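Side-chain contacts in transcriptional regulator, LacI family (Lactobacillus brevis, PDB 3JY6), which probably acts as a DNA-binding transcription factor of the LacI family, here represented by its periplasmic-binding-protein-like domain, which in relatives senses small effector molecules: residues A[18-21]-A[22-25]; A[74-77]-A[78-82]; A[139-142]-A[143-146]; A[205-208]-A[209-212]. All blocks are in the same frame, centred on the assembly; numbering follows the deposited sequence.

Contact 1 of 4, residues A[18-21]-A[22-25]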
loop_
_atom_site.group_PDB
_atom_site.type_symbol
_atom_site.label_atom_id
_atom_site.label_comp_id
_atom_site.label_asym_id
_atom_site.label_seq_id
_atom_site.Cartn_x
_atom_site.Cartn_y
_atom_site.Cartn_z
ATOM N N ASP A 18 -5.092 -1.404 -1.855
ATOM C CA ASP A 18 -4.605 -0.047 -1.577
ATOM C C ASP A 18 -4.453 0.156 -0.078
ATOM O O ASP A 18 -3.778 1.083 0.356
ATOM C CB ASP A 18 -5.565 1.019 -2.092
ATOM C CG ASP A 18 -5.590 1.100 -3.594
ATOM O OD1 ASP A 18 -4.501 1.060 -4.224
ATOM O OD2 ASP A 18 -6.707 1.220 -4.147
ATOM N N ASP A 19 -5.108 -0.698 0.704
ATOM C CA ASP A 19 -5.036 -0.600 2.155
ATOM C C ASP A 19 -3.757 -1.254 2.654
ATOM O O ASP A 19 -3.513 -2.430 2.403
ATOM C CB ASP A 19 -6.234 -1.291 2.834
ATOM C CG ASP A 19 -7.576 -0.725 2.393
ATOM O OD1 ASP A 19 -7.620 0.453 1.981
ATOM O OD2 ASP A 19 -8.596 -1.451 2.474
ATOM N N TYR A 20 -2.945 -0.483 3.367
ATOM C CA TYR A 20 -1.702 -0.995 3.926
ATOM C C TYR A 20 -2.024 -2.210 4.808
ATOM O O TYR A 20 -1.235 -3.152 4.893
ATOM C CB TYR A 20 -1.039 0.111 4.745
ATOM C CG TYR A 20 0.161 -0.307 5.563
ATOM C CD1 TYR A 20 1.433 -0.403 4.995
ATOM C CD2 TYR A 20 0.029 -0.570 6.922
ATOM C CE1 TYR A 20 2.540 -0.742 5.765
ATOM C CE2 TYR A 20 1.128 -0.910 7.700
ATOM C CZ TYR A 20 2.380 -0.992 7.116
ATOM O OH TYR A 20 3.474 -1.317 7.893
ATOM N N PHE A 21 -3.188 -2.178 5.459
ATOM C CA PHE A 21 -3.628 -3.271 6.326
ATOM C C PHE A 21 -3.648 -4.600 5.567
ATOM O O PHE A 21 -3.304 -5.643 6.113
ATOM C CB PHE A 21 -5.039 -2.992 6.859
ATOM C CG PHE A 21 -5.589 -4.083 7.744
ATOM C CD1 PHE A 21 -5.321 -4.093 9.111
ATOM C CD2 PHE A 21 -6.372 -5.110 7.206
ATOM C CE1 PHE A 21 -5.824 -5.105 9.939
ATOM C CE2 PHE A 21 -6.881 -6.130 8.020
ATOM C CZ PHE A 21 -6.608 -6.130 9.396
ATOM N N SER A 22 -4.066 -4.551 4.310
ATOM C CA SER A 22 -4.157 -5.741 3.484
ATOM C C SER A 22 -2.815 -6.284 3.034
ATOM O O SER A 22 -2.555 -7.482 3.138
ATOM C CB SER A 22 -5.015 -5.459 2.251
ATOM O OG SER A 22 -6.364 -5.319 2.629
ATOM N N THR A 23 -1.963 -5.409 2.524
ATOM C CA THR A 23 -0.668 -5.855 2.053
ATOM C C THR A 23 0.180 -6.398 3.180
ATOM O O THR A 23 0.931 -7.333 2.963
ATOM C CB THR A 23 0.078 -4.733 1.322
ATOM O OG1 THR A 23 0.137 -3.566 2.153
ATOM C CG2 THR A 23 -0.626 -4.407 0.022
ATOM N N GLU A 24 0.055 -5.821 4.375
ATOM C CA GLU A 24 0.818 -6.297 5.536
ATOM C C GLU A 24 0.220 -7.624 5.957
ATOM O O GLU A 24 0.935 -8.549 6.339
ATOM C CB GLU A 24 0.726 -5.333 6.742
ATOM C CG GLU A 24 1.756 -4.227 6.758
ATOM C CD GLU A 24 3.161 -4.778 6.866
ATOM O OE1 GLU A 24 3.510 -5.331 7.930
ATOM O OE2 GLU A 24 3.922 -4.684 5.882
ATOM N N LEU A 25 -1.107 -7.687 5.935
ATOM C CA LEU A 25 -1.809 -8.911 6.299
ATOM C C LEU A 25 -1.197 -10.024 5.467
ATOM O O LEU A 25 -0.790 -11.059 5.996
ATOM C CB LEU A 25 -3.299 -8.808 5.969
ATOM C CG LEU A 25 -4.154 -9.926 6.544
ATOM C CD1 LEU A 25 -4.380 -9.630 8.007
ATOM C CD2 LEU A 25 -5.484 -9.998 5.830
#
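Tyr20 and Glu24 run side by side in the first turn of helix 20-34, and the tight part of the contact is the glutamate methylene over the ring. Glu24 CG stands 3.6 Å from the Tyr20 ring centroid, over one face and displaced toward the CZ rim, where it comes within 3.3 Å of Tyr20 CZ. A bend at chi2 (-63°) folds the rest of Glu24 along the ring, its carboxylate 14° from the ring plane. At the backbone, Tyr20 O accepts two bonds from the same face of its plane: Glu24 N at 3.0 Å and Thr23 OG1 at 3.1 Å. Between the segments the Phe21 flank is looser, with Phe21 CE2 and Leu25 CD1 4.3 Å apart; Pro236 and Met239 of helix 236-251 also pack on that ring. Ser22 OG hydrogen-bonds Gln70 OE1. With a serine in place of Tyr20, Glu24 CG would probably lose the surface it lies on and its carboxylate be left freer to swing. Glu24 thus rests its methylene on the ring, while Asp18 of the second subunit lies near its carboxylate, a like charge that may raise its proton affinity.

Contact 2 of 4, residues A[74-77]-A[78-82]; sequences NPQT and VQEIL
Between 74-77 and 78-82 the backbone winds through the short helix 75-82 by i to i+4 bonds, from Val78 N to Asn74 O (3.2 Å) through to Ile81 N on Thr77 O (3.1 Å). Asn74 occupies the N-cap position but makes no capping bond with its side chain. On the outer face Gln76 and Glu80 reach out side by side. Gln76 carries CG anti to its own nitrogen (chi1 -163°) and stays extended, which brings NE2 level with the glutamate; Gln76 NE2 gives Glu80 OE2 a straight but long, weak bond of 3.3 Å, with amide and carboxylate planes nearly perpendicular, 88° apart. On the neighbouring flank, Thr77 and Ile81 are also alongside one another, the methyl Thr77 CG2 meeting Ile81 CD1 at 3.9 Å. Val78 CG2 lies 3.5 Å from Asn74 O, close to the helix start. Thus a polar pair at the exposed surface is matched by a methyl-to-methyl contact on the next flank. The helix links strands 66-70 and 88-91 in a beta-alpha-beta unit: Val78 and Leu82 pack on Leu69 and Leu67 of strand 66-70, while Thr77 and Ile81 lean on helix 49-60 at Lys53, Leu56 and Arg57.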
loop_
_atom_site.group_PDB
_atom_site.type_symbol
_atom_site.label_atom_id
_atom_site.label_comp_id
_atom_site.label_asym_id
_atom_site.label_seq_id
_atom_site.Cartn_x
_atom_site.Cartn_y
_atom_site.Cartn_z
ATOM N N ASN A 74 -20.204 -13.321 2.421
ATOM C CA ASN A 74 -20.781 -13.989 3.582
ATOM C C ASN A 74 -20.625 -15.490 3.309
ATOM O O ASN A 74 -20.232 -15.895 2.209
ATOM C CB ASN A 74 -22.276 -13.662 3.754
ATOM C CG ASN A 74 -22.541 -12.196 4.051
ATOM O OD1 ASN A 74 -21.947 -11.613 4.962
ATOM N ND2 ASN A 74 -23.459 -11.596 3.292
ATOM N N PRO A 75 -20.920 -16.331 4.305
ATOM C CA PRO A 75 -20.803 -17.778 4.130
ATOM C C PRO A 75 -21.720 -18.375 3.057
ATOM O O PRO A 75 -21.324 -19.335 2.397
ATOM C CB PRO A 75 -21.094 -18.312 5.525
ATOM C CG PRO A 75 -20.533 -17.216 6.402
ATOM C CD PRO A 75 -21.066 -15.988 5.730
ATOM N N GLN A 76 -22.921 -17.819 2.872
ATOM C CA GLN A 76 -23.845 -18.335 1.853
ATOM C C GLN A 76 -23.186 -18.253 0.474
ATOM O O GLN A 76 -23.328 -19.157 -0.350
ATOM C CB GLN A 76 -25.165 -17.539 1.832
ATOM C CG GLN A 76 -26.299 -18.270 1.101
ATOM C CD GLN A 76 -27.440 -17.356 0.666
ATOM O OE1 GLN A 76 -27.713 -16.330 1.293
ATOM N NE2 GLN A 76 -28.118 -17.735 -0.406
ATOM N N THR A 77 -22.453 -17.173 0.229
ATOM C CA THR A 77 -21.758 -16.981 -1.045
ATOM C C THR A 77 -20.574 -17.952 -1.199
ATOM O O THR A 77 -20.372 -18.560 -2.259
ATOM C CB THR A 77 -21.193 -15.534 -1.172
ATOM O OG1 THR A 77 -22.263 -14.587 -1.115
ATOM C CG2 THR A 77 -20.450 -15.367 -2.500
ATOM N N VAL A 78 -19.788 -18.078 -0.135
ATOM C CA VAL A 78 -18.624 -18.944 -0.160
ATOM C C VAL A 78 -18.996 -20.423 -0.231
ATOM O O VAL A 78 -18.233 -21.234 -0.757
ATOM C CB VAL A 78 -17.731 -18.694 1.068
ATOM C CG1 VAL A 78 -16.586 -19.682 1.093
ATOM C CG2 VAL A 78 -17.199 -17.265 1.028
ATOM N N GLN A 79 -20.174 -20.763 0.292
ATOM C CA GLN A 79 -20.642 -22.140 0.267
ATOM C C GLN A 79 -21.140 -22.454 -1.142
ATOM O O GLN A 79 -20.738 -23.442 -1.742
ATOM C CB GLN A 79 -21.787 -22.336 1.269
ATOM C CG GLN A 79 -22.456 -23.702 1.213
ATOM C CD GLN A 79 -21.536 -24.820 1.656
ATOM O OE1 GLN A 79 -20.781 -24.677 2.624
ATOM N NE2 GLN A 79 -21.606 -25.951 0.963
ATOM N N GLU A 80 -22.003 -21.593 -1.667
ATOM C CA GLU A 80 -22.583 -21.778 -2.989
ATOM C C GLU A 80 -21.561 -21.840 -4.116
ATOM O O GLU A 80 -21.810 -22.474 -5.145
ATOM C CB GLU A 80 -23.622 -20.677 -3.259
ATOM C CG GLU A 80 -25.070 -21.176 -3.186
ATOM C CD GLU A 80 -26.077 -20.124 -2.705
ATOM O OE1 GLU A 80 -25.975 -18.946 -3.116
ATOM O OE2 GLU A 80 -26.991 -20.485 -1.920
ATOM N N ILE A 81 -20.405 -21.204 -3.925
ATOM C CA ILE A 81 -19.355 -21.202 -4.945
ATOM C C ILE A 81 -18.264 -22.263 -4.757
ATOM O O ILE A 81 -17.945 -22.988 -5.694
ATOM C CB ILE A 81 -18.668 -19.817 -5.038
ATOM C CG1 ILE A 81 -19.666 -18.779 -5.548
ATOM C CG2 ILE A 81 -17.459 -19.888 -5.971
ATOM C CD1 ILE A 81 -19.132 -17.346 -5.558
ATOM N N LEU A 82 -17.698 -22.363 -3.557
ATOM C CA LEU A 82 -16.627 -23.327 -3.305
ATOM C C LEU A 82 -17.073 -24.685 -2.733
ATOM O O LEU A 82 -16.333 -25.674 -2.810
ATOM C CB LEU A 82 -15.581 -22.686 -2.392
ATOM C CG LEU A 82 -15.062 -21.327 -2.885
ATOM C CD1 LEU A 82 -14.021 -20.777 -1.925
ATOM C CD2 LEU A 82 -14.447 -21.487 -4.268
#

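Contact 3 of 4, residues A[139-142]-A[143-146]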
loop_
_atom_site.group_PDB
_atom_site.type_symbol
_atom_site.label_atom_id
_atom_site.label_comp_id
_atom_site.label_asym_id
_atom_site.label_seq_id
_atom_site.Cartn_x
_atom_site.Cartn_y
_atom_site.Cartn_z
ATOM N N ARG A 139 -16.809 -1.375 11.872
ATOM C CA ARG A 139 -16.894 0.069 12.036
ATOM C C ARG A 139 -17.883 0.304 13.176
ATOM O O ARG A 139 -17.594 1.014 14.144
ATOM C CB ARG A 139 -17.418 0.741 10.758
ATOM C CG ARG A 139 -16.614 0.429 9.508
ATOM C CD ARG A 139 -17.301 0.968 8.259
ATOM N NE ARG A 139 -16.648 0.493 7.043
ATOM C CZ ARG A 139 -17.134 0.642 5.813
ATOM N NH1 ARG A 139 -18.293 1.261 5.611
ATOM N NH2 ARG A 139 -16.457 0.160 4.780
ATOM N N GLN A 140 -19.052 -0.311 13.049
ATOM C CA GLN A 140 -20.096 -0.183 14.048
ATOM C C GLN A 140 -19.615 -0.485 15.454
ATOM O O GLN A 140 -20.051 0.150 16.409
ATOM C CB GLN A 140 -21.271 -1.096 13.701
ATOM C CG GLN A 140 -22.140 -0.545 12.596
ATOM C CD GLN A 140 -23.251 -1.489 12.212
ATOM O OE1 GLN A 140 -23.993 -1.974 13.068
ATOM N NE2 GLN A 140 -23.380 -1.752 10.919
ATOM N N GLU A 141 -18.724 -1.459 15.585
ATOM C CA GLU A 141 -18.197 -1.822 16.893
ATOM C C GLU A 141 -17.237 -0.767 17.439
ATOM O O GLU A 141 -17.240 -0.474 18.628
ATOM C CB GLU A 141 -17.481 -3.171 16.816
ATOM C CG GLU A 141 -18.398 -4.396 16.841
ATOM C CD GLU A 141 -19.108 -4.570 18.175
ATOM O OE1 GLU A 141 -20.294 -4.192 18.279
ATOM O OE2 GLU A 141 -18.476 -5.078 19.132
ATOM N N ARG A 142 -16.410 -0.202 16.573
ATOM C CA ARG A 142 -15.457 0.818 16.999
ATOM C C ARG A 142 -16.213 2.082 17.391
ATOM O O ARG A 142 -15.814 2.815 18.295
ATOM C CB ARG A 142 -14.457 1.099 15.872
ATOM C CG ARG A 142 -13.618 -0.124 15.488
ATOM C CD ARG A 142 -12.741 0.138 14.253
ATOM N NE ARG A 142 -12.032 -1.073 13.848
ATOM C CZ ARG A 142 -11.203 -1.171 12.808
ATOM N NH1 ARG A 142 -10.951 -0.127 12.021
ATOM N NH2 ARG A 142 -10.605 -2.328 12.565
ATOM N N TYR A 143 -17.319 2.330 16.705
ATOM C CA TYR A 143 -18.137 3.497 16.996
ATOM C C TYR A 143 -18.857 3.238 18.314
ATOM O O TYR A 143 -19.017 4.142 19.138
ATOM C CB TYR A 143 -19.152 3.725 15.880
ATOM C CG TYR A 143 -20.119 4.861 16.148
ATOM C CD1 TYR A 143 -19.661 6.152 16.408
ATOM C CD2 TYR A 143 -21.493 4.644 16.124
ATOM C CE1 TYR A 143 -20.554 7.201 16.639
ATOM C CE2 TYR A 143 -22.395 5.680 16.353
ATOM C CZ TYR A 143 -21.921 6.956 16.612
ATOM O OH TYR A 143 -22.813 7.970 16.866
ATOM N N ARG A 144 -19.262 1.982 18.505
ATOM C CA ARG A 144 -19.960 1.550 19.706
ATOM C C ARG A 144 -19.028 1.681 20.908
ATOM O O ARG A 144 -19.464 1.965 22.022
ATOM C CB ARG A 144 -20.415 0.096 19.539
ATOM C CG ARG A 144 -21.194 -0.475 20.710
ATOM C CD ARG A 144 -21.346 -1.984 20.575
ATOM N NE ARG A 144 -21.219 -2.621 21.878
ATOM C CZ ARG A 144 -20.501 -3.713 22.107
ATOM N NH1 ARG A 144 -19.845 -4.299 21.113
ATOM N NH2 ARG A 144 -20.422 -4.208 23.335
ATOM N N GLY A 145 -17.737 1.477 20.669
ATOM C CA GLY A 145 -16.762 1.588 21.736
ATOM C C GLY A 145 -16.540 3.036 22.147
ATOM O O GLY A 145 -16.345 3.329 23.324
ATOM N N ILE A 146 -16.569 3.945 21.175
ATOM C CA ILE A 146 -16.368 5.363 21.459
ATOM C C ILE A 146 -17.511 5.921 22.317
ATOM O O ILE A 146 -17.265 6.487 23.390
ATOM C CB ILE A 146 -16.222 6.180 20.149
ATOM C CG1 ILE A 146 -14.912 5.794 19.451
ATOM C CG2 ILE A 146 -16.241 7.676 20.452
ATOM C CD1 ILE A 146 -14.727 6.411 18.074
#
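Glu141 and Arg144, three residues apart on helix 137-147, join in a salt bridge on its outer side. Followed outward, Arg144 starts with CB against the helix backbone, 3.2 Å from Gln140 O. CG stands anti to the backbone N (chi1 -178°), and the chain runs out beside Glu141 until Arg144 CD passes 3.4 Å from Glu141 OE1. The bend at chi3 then turns the guanidinium: Arg144 NE remains 4.0 Å from Glu141 OE1, Arg144 CZ is 3.8 Å from Glu141 OE2, and NH1 makes the actual contact. Arg144 NH1 is modelled 2.5 Å from Glu141 OE2 in the salt bridge, a very short separation whose exact value is doubtful, and 2.9 Å from Glu141 OE1, a weak hydrogen bond. The carboxylate thus meets the guanidinium at its edge, the two planes 35° apart, and one nitrogen serves both oxygens. Phe108 of helix 107-119 adds a cation-pi contact to Arg144, and Glu141 also touches Phe108. Were Glu141 replaced by alanine, the Arg144 guanidinium would probably lose its anionic mate and turn more freely. The pair probably offsets the two charges within one turn of the helix, with exposed Arg144 holding on through NH1, while its NE and NH2 take no part in the bond to Glu141.

Contact 4 of 4, residues A[205-208]-A[209-212]; sequences LIDN and QTVT
Asp207 and Thr210 cross obliquely at the heart of this turn, the aspartate carboxylate lying inside the bend and the threonine methyl against it. Asp207 CG sits between its backbone N and carbonyl carbon (chi1 58°), a crowded position that folds the carboxylate back over the chain that follows. There Asp207 OD1 gathers backbone N-H groups: Thr210 N comes in on the syn side at 3.0 Å with a nearly straight bond of 170°, and Gln209 N reaches it at 3.1 Å from above the carboxylate plane. Both approach from the same face, and Val211 N adds a weak third bond. Thr210 CG2 lies 3.2 Å from Asp207 OD2, so the methyl packs against the carboxylate, which it also approaches at OD1.

Asn208 and Thr212 make the second crossing. Thr212 OG1 donates to Asn208 OD1 at 2.9 Å, standing above the amide carbonyl plane rather than in it. Asn208 has a left-handed backbone, which turns the chain, and its N binds Val211 O at 2.9 Å, an acceptor that Asp207 N also reaches weakly. Toward helices 198-202 and 165-177, Ile206 CG1 meets Val211 CG1 at 4.3 Å; Ile206 also packs on Leu200 and Ile201 of helix 198-202, and Val211 on Ile176 of helix 165-177. The carboxylate bonded to the N-H groups two and three residues later has the character of an Asx turn, here leading into strand 211-215, an outermost strand of the four-stranded parallel sheet of this periplasmic-binding-protein-like fold.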
loop_
_atom_site.group_PDB
_atom_site.type_symbol
_atom_site.label_atom_id
_atom_site.label_comp_id
_atom_site.label_asym_id
_atom_site.label_seq_id
_atom_site.Cartn_x
_atom_site.Cartn_y
_atom_site.Cartn_z
ATOM N N LEU A 205 -4.910 23.607 13.014
ATOM C CA LEU A 205 -6.112 23.204 13.735
ATOM C C LEU A 205 -5.798 22.167 14.813
ATOM O O LEU A 205 -6.211 22.315 15.960
ATOM C CB LEU A 205 -7.161 22.660 12.764
ATOM C CG LEU A 205 -8.516 22.295 13.378
ATOM C CD1 LEU A 205 -9.140 23.493 14.083
ATOM C CD2 LEU A 205 -9.426 21.813 12.282
ATOM N N ILE A 206 -5.078 21.115 14.441
ATOM C CA ILE A 206 -4.699 20.078 15.397
ATOM C C ILE A 206 -3.446 20.573 16.126
ATOM O O ILE A 206 -2.359 20.594 15.545
ATOM C CB ILE A 206 -4.390 18.740 14.668
ATOM C CG1 ILE A 206 -5.678 18.175 14.047
ATOM C CG2 ILE A 206 -3.794 17.735 15.644
ATOM C CD1 ILE A 206 -5.454 17.009 13.105
ATOM N N ASP A 207 -3.598 20.976 17.389
ATOM C CA ASP A 207 -2.466 21.488 18.163
ATOM C C ASP A 207 -2.118 20.739 19.446
ATOM O O ASP A 207 -1.212 21.156 20.171
ATOM C CB ASP A 207 -2.664 22.978 18.503
ATOM C CG ASP A 207 -3.945 23.250 19.277
ATOM O OD1 ASP A 207 -4.507 22.315 19.881
ATOM O OD2 ASP A 207 -4.380 24.421 19.286
ATOM N N ASN A 208 -2.831 19.653 19.736
ATOM C CA ASN A 208 -2.552 18.868 20.935
ATOM C C ASN A 208 -2.725 19.629 22.241
ATOM O O ASN A 208 -2.043 19.343 23.216
ATOM C CB ASN A 208 -1.130 18.308 20.864
ATOM C CG ASN A 208 -1.084 16.925 20.259
ATOM O OD1 ASN A 208 -1.920 16.564 19.425
ATOM N ND2 ASN A 208 -0.094 16.139 20.672
ATOM N N GLN A 209 -3.636 20.595 22.255
ATOM C CA GLN A 209 -3.909 21.384 23.452
ATOM C C GLN A 209 -5.414 21.585 23.560
ATOM O O GLN A 209 -5.989 21.529 24.650
ATOM C CB GLN A 209 -3.207 22.738 23.365
ATOM C CG GLN A 209 -1.692 22.628 23.275
ATOM C CD GLN A 209 -0.993 23.453 24.322
ATOM O OE1 GLN A 209 -1.100 24.679 24.335
ATOM N NE2 GLN A 209 -0.269 22.785 25.217
ATOM N N THR A 210 -6.046 21.824 22.417
ATOM C CA THR A 210 -7.487 22.010 22.374
ATOM C C THR A 210 -8.096 21.009 21.383
ATOM O O THR A 210 -9.255 20.606 21.509
ATOM C CB THR A 210 -7.837 23.463 21.975
ATOM O OG1 THR A 210 -9.260 23.605 21.903
ATOM C CG2 THR A 210 -7.215 23.826 20.635
ATOM N N VAL A 211 -7.285 20.596 20.413
ATOM C CA VAL A 211 -7.695 19.627 19.404
ATOM C C VAL A 211 -6.568 18.648 19.094
ATOM O O VAL A 211 -5.467 19.055 18.725
ATOM C CB VAL A 211 -8.071 20.312 18.084
ATOM C CG1 VAL A 211 -8.491 19.259 17.059
ATOM C CG2 VAL A 211 -9.168 21.320 18.314
ATOM N N THR A 212 -6.837 17.357 19.244
ATOM C CA THR A 212 -5.832 16.346 18.931
ATOM C C THR A 212 -6.465 15.353 17.944
ATOM O O THR A 212 -7.584 15.563 17.487
ATOM C CB THR A 212 -5.332 15.614 20.216
ATOM O OG1 THR A 212 -4.169 14.846 19.894
ATOM C CG2 THR A 212 -6.396 14.682 20.766
#

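Contacts 1, 2 and 3 each sit in a helix of a beta-alpha-beta unit, whereas contact 4 is a turn that leads into a strand. Contacts 1 and 2 belong to units whose strands share the six-stranded parallel sheet; contacts 3 and 4 go with the four-stranded one. Contact 2 is the surface case, and the other three are partly buried. Contacts 1 and 3 come within about 6 Å at their nearest atoms, while contacts 2 and 4 lie about 47 Å apart between centres, on opposite sides of the chain's centre. Contact 1 has a CH-pi cover beside the second subunit, contact 2 an exposed, weak amide-carboxylate bond, contact 3 an ion pair, contact 4 a carboxylate gripping backbone N-H groups.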